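PDB 4ZAD: Fdc1 from Candida dubliniensis, which probably catalyses the reversible, prenylated-FMN-dependent decarboxylation of ferulic, p-coumaric and cinnamic acids to the corresponding vinyl compounds. Local coordinates for residues K387-S390 with N391-D395; E498-K501 with N502-Q506. One frame throughout, in Å; residues are numbered along the deposited sequence.

Contact 1 of 2, residues K387-S390 with N391-D395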
loop_
_atom_site.group_PDB
_atom_site.type_symbol
_atom_site.label_atom_id
_atom_site.label_comp_id
_atom_site.label_asym_id
_atom_site.label_seq_id
_atom_site.Cartn_x
_atom_site.Cartn_y
_atom_site.Cartn_z
ATOM N N LYS A 387 -4.085 8.182 23.527
ATOM C CA LYS A 387 -2.758 8.274 24.145
ATOM C C LYS A 387 -2.535 7.162 25.146
ATOM O O LYS A 387 -1.497 6.529 25.147
ATOM C CB LYS A 387 -2.501 9.629 24.840
ATOM C CG LYS A 387 -2.255 10.821 23.921
ATOM C CD LYS A 387 -0.839 10.841 23.323
ATOM C CE LYS A 387 -0.537 12.166 22.598
ATOM N NZ LYS A 387 -1.283 12.387 21.300
ATOM N N GLU A 388 -3.508 6.930 26.009
ATOM C CA GLU A 388 -3.335 5.939 27.058
ATOM C C GLU A 388 -3.305 4.489 26.531
ATOM O O GLU A 388 -2.524 3.662 27.043
ATOM C CB GLU A 388 -4.375 6.156 28.154
ATOM C CG GLU A 388 -3.944 7.344 29.106
ATOM C CD GLU A 388 -5.098 8.284 29.488
ATOM O OE1 GLU A 388 -5.006 9.519 29.189
ATOM O OE2 GLU A 388 -6.081 7.766 30.080
ATOM N N LEU A 389 -4.104 4.182 25.505
ATOM C CA LEU A 389 -4.007 2.864 24.909
ATOM C C LEU A 389 -2.664 2.727 24.186
ATOM O O LEU A 389 -2.049 1.680 24.221
ATOM C CB LEU A 389 -5.201 2.559 24.005
ATOM C CG LEU A 389 -5.208 1.224 23.264
ATOM C CD1 LEU A 389 -5.131 0.077 24.196
ATOM C CD2 LEU A 389 -6.478 1.134 22.480
ATOM N N SER A 390 -2.189 3.800 23.582
ATOM C CA SER A 390 -0.928 3.759 22.864
ATOM C C SER A 390 0.274 3.645 23.774
ATOM O O SER A 390 1.266 3.030 23.414
ATOM C CB SER A 390 -0.771 4.988 21.987
ATOM O OG SER A 390 -1.840 5.028 21.091
ATOM N N ASN A 391 0.207 4.298 24.920
ATOM C CA ASN A 391 1.239 4.173 25.958
ATOM C C ASN A 391 1.296 2.730 26.480
ATOM O O ASN A 391 2.399 2.142 26.600
ATOM C CB ASN A 391 0.916 5.123 27.105
ATOM C CG ASN A 391 2.111 5.478 27.937
ATOM O OD1 ASN A 391 3.028 4.674 28.155
ATOM N ND2 ASN A 391 2.092 6.700 28.447
ATOM N N LEU A 392 0.123 2.144 26.745
ATOM C CA LEU A 392 0.075 0.751 27.163
ATOM C C LEU A 392 0.625 -0.205 26.120
ATOM O O LEU A 392 1.391 -1.089 26.468
ATOM C CB LEU A 392 -1.348 0.294 27.476
ATOM C CG LEU A 392 -1.380 -1.040 28.224
ATOM C CD1 LEU A 392 -0.668 -0.814 29.550
ATOM C CD2 LEU A 392 -2.800 -1.557 28.478
ATOM N N VAL A 393 0.175 -0.080 24.876
ATOM C CA VAL A 393 0.597 -0.979 23.830
ATOM C C VAL A 393 2.119 -0.869 23.673
ATOM O O VAL A 393 2.824 -1.844 23.776
ATOM C CB VAL A 393 -0.155 -0.712 22.453
ATOM C CG1 VAL A 393 0.561 -1.420 21.232
ATOM C CG2 VAL A 393 -1.632 -1.126 22.539
ATOM N N GLY A 394 2.632 0.315 23.455
ATOM C CA GLY A 394 4.047 0.435 23.169
ATOM C C GLY A 394 4.968 0.069 24.320
ATOM O O GLY A 394 6.066 -0.439 24.098
ATOM N N ASP A 395 4.552 0.331 25.556
ATOM C CA ASP A 395 5.375 -0.065 26.685
ATOM C C ASP A 395 5.453 -1.573 26.635
ATOM O O ASP A 395 6.535 -2.174 26.795
ATOM C CB ASP A 395 4.798 0.397 28.028
ATOM C CG ASP A 395 5.207 1.832 28.387
ATOM O OD1 ASP A 395 6.090 2.419 27.696
ATOM O OD2 ASP A 395 4.635 2.382 29.377
#
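The carbonyl of K387 receives the amide of N391 in the shortest of the four i to i+4 bonds joining 387-390 to 391-395, K387 O to N391 N being 2.8 Å. Three more such bonds continue the ladder through the amides of L392, V393 and G394, the last of them from G394 N to S390 O at 3.0 Å. Repeats of this kind are the signature of an alpha helix, and here they illustrate how one backbone pattern fixes which side chains share a face. L389 and V393, one turn apart, meet at their branches: L389 CD1 lies 4.1 Å from V393 CG2, the two side chains running across one another at a slant. With its CG1 swung opposite the backbone N (chi1 165°), V393 sets CG2 next to that nitrogen, which brings this methyl over the preceding turn, 3.3 Å from L389 O. S390 belongs to the same inner side of the helix. Its OG stands next to its own backbone N (chi1 -59°) and hydrogen-bonds to A386 O, a turn earlier, which gives a buried hydroxyl a polar partner within the helix. E388 and N391 lie on the exposed side. Nearer the helix start, N385 OD1 accepts a hydrogen bond from E388 N. Helix 386-399 thus packs on the mixed sheet of the C-terminal domain: S390 rests on L415, L443, V472 and T474, V393 touches I413 and L415, and L389 and L392 reach I355 and L352 of helix 352-355.

Contact 2 of 2, residues E498-K501 with N502-Q506; sequences EEVK and NKISQ
V500 and I504 run side by side and point the same way, giving one flank of this short helix an apolar ridge. The touching atoms are V500 CG1 and I504 CG1, 4.1 Å apart, and the backbone beneath them is joined by a nearly straight bond from I504 N to V500 O (3.0 Å, 173° at the hydrogen). One helical turn places the two residues on the same flank, and the first torsions bring the CG1 atoms together, that of V500 lying opposite its backbone N (chi1 171°) and that of I504 beside its own. A different pairing, i to i+3, links the charged groups of the first turn. K501 bends at chi3, and its ammonium reaches the E498 carboxylate: K501 NZ is 3.1 Å from E498 OE2 in a salt bridge, approaching on the syn side but 35° out of the carboxylate plane, while the bond to OE1 is weak. The same nitrogen also hydrogen-bonds to N494 O, which ties the lysine to the chain leading into the helix. K503, by contrast, stays extended beyond CG, and its NZ makes a salt bridge with E34 of the second subunit, whose L33 and I38 pack against V500 and I504 respectively. Helix 498-506 therefore lies at the dimer interface beside helix 34-45 of the second subunit, while F493 of its own chain packs on I504 and S505.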
loop_
_atom_site.group_PDB
_atom_site.type_symbol
_atom_site.label_atom_id
_atom_site.label_comp_id
_atom_site.label_asym_id
_atom_site.label_seq_id
_atom_site.Cartn_x
_atom_site.Cartn_y
_atom_site.Cartn_z
ATOM N N GLU A 498 -27.211 -5.623 2.647
ATOM C CA GLU A 498 -27.159 -7.009 2.234
ATOM C C GLU A 498 -28.147 -7.292 1.074
ATOM O O GLU A 498 -27.777 -7.964 0.120
ATOM C CB GLU A 498 -27.385 -7.928 3.454
ATOM C CG GLU A 498 -26.285 -8.998 3.665
ATOM C CD GLU A 498 -24.833 -8.425 3.739
ATOM O OE1 GLU A 498 -24.647 -7.281 4.261
ATOM O OE2 GLU A 498 -23.882 -9.144 3.280
ATOM N N GLU A 499 -29.366 -6.752 1.175
ATOM C CA GLU A 499 -30.439 -6.937 0.178
ATOM C C GLU A 499 -29.910 -6.469 -1.180
ATOM O O GLU A 499 -30.055 -7.164 -2.177
ATOM C CB GLU A 499 -31.757 -6.165 0.575
ATOM C CG GLU A 499 -33.031 -7.078 0.957
ATOM C CD GLU A 499 -34.486 -6.403 0.684
ATOM O OE1 GLU A 499 -35.289 -6.940 -0.148
ATOM O OE2 GLU A 499 -34.833 -5.347 1.287
ATOM N N VAL A 500 -29.257 -5.300 -1.188
ATOM C CA VAL A 500 -28.785 -4.699 -2.421
ATOM C C VAL A 500 -27.675 -5.537 -2.985
ATOM O O VAL A 500 -27.755 -5.956 -4.120
ATOM C CB VAL A 500 -28.318 -3.221 -2.239
ATOM C CG1 VAL A 500 -27.633 -2.719 -3.508
ATOM C CG2 VAL A 500 -29.527 -2.304 -1.891
ATOM N N LYS A 501 -26.661 -5.832 -2.195
ATOM C CA LYS A 501 -25.567 -6.651 -2.715
ATOM C C LYS A 501 -26.078 -7.947 -3.331
ATOM O O LYS A 501 -25.585 -8.335 -4.384
ATOM C CB LYS A 501 -24.499 -6.989 -1.659
ATOM C CG LYS A 501 -23.778 -5.792 -1.100
ATOM C CD LYS A 501 -22.634 -6.186 -0.170
ATOM C CE LYS A 501 -23.116 -6.754 1.131
ATOM N NZ LYS A 501 -21.993 -6.952 2.094
ATOM N N ASN A 502 -27.056 -8.596 -2.688
ATOM C CA ASN A 502 -27.508 -9.919 -3.120
ATOM C C ASN A 502 -28.245 -9.854 -4.450
ATOM O O ASN A 502 -28.065 -10.704 -5.307
ATOM C CB ASN A 502 -28.415 -10.605 -2.075
ATOM C CG ASN A 502 -27.711 -10.891 -0.724
ATOM O OD1 ASN A 502 -26.497 -10.663 -0.539
ATOM N ND2 ASN A 502 -28.487 -11.396 0.231
ATOM N N LYS A 503 -29.098 -8.858 -4.616
ATOM C CA LYS A 503 -29.826 -8.691 -5.875
ATOM C C LYS A 503 -28.836 -8.383 -6.977
ATOM O O LYS A 503 -28.874 -8.986 -8.018
ATOM C CB LYS A 503 -30.880 -7.579 -5.759
ATOM C CG LYS A 503 -31.847 -7.468 -6.960
ATOM C CD LYS A 503 -32.685 -6.189 -6.861
ATOM C CE LYS A 503 -33.709 -6.065 -7.976
ATOM N NZ LYS A 503 -34.147 -4.663 -8.213
ATOM N N ILE A 504 -27.945 -7.437 -6.732
ATOM C CA ILE A 504 -26.999 -7.012 -7.746
ATOM C C ILE A 504 -26.055 -8.151 -8.129
ATOM O O ILE A 504 -25.829 -8.366 -9.307
ATOM C CB ILE A 504 -26.194 -5.782 -7.295
ATOM C CG1 ILE A 504 -27.109 -4.544 -7.137
ATOM C CG2 ILE A 504 -25.034 -5.515 -8.253
ATOM C CD1 ILE A 504 -27.755 -3.989 -8.419
ATOM N N SER A 505 -25.516 -8.873 -7.155
ATOM C CA SER A 505 -24.576 -9.972 -7.423
ATOM C C SER A 505 -25.237 -11.137 -8.121
ATOM O O SER A 505 -24.753 -11.612 -9.137
ATOM C CB SER A 505 -23.934 -10.505 -6.141
ATOM O OG SER A 505 -22.837 -9.711 -5.755
ATOM N N GLN A 506 -26.330 -11.613 -7.546
ATOM C CA GLN A 506 -27.081 -12.693 -8.158
ATOM C C GLN A 506 -27.385 -12.329 -9.620
ATOM O O GLN A 506 -27.173 -13.160 -10.508
ATOM C CB GLN A 506 -28.362 -13.027 -7.364
#

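Overall arrangement
Contacts 1 and 2 are in series along the chain and do not touch: their centres lie 41 Å apart and their nearest atoms about 27 Å. Each shows the same local principle, a helix whose one-turn spacing gathers apolar side chains on one side, but the side is used differently. The centre of contact 1 lies about 27 Å from the centre of the chain, that of contact 2 about 42 Å. Contact 1 faces its own domain's sheet; contact 2 belongs to a helix near the C-terminus that reaches the other subunit of the homodimer. Neither lies at the prenylated-FMN or manganese site, although K405, a cofactor-binding residue, follows soon after helix 386-399 in the sequence.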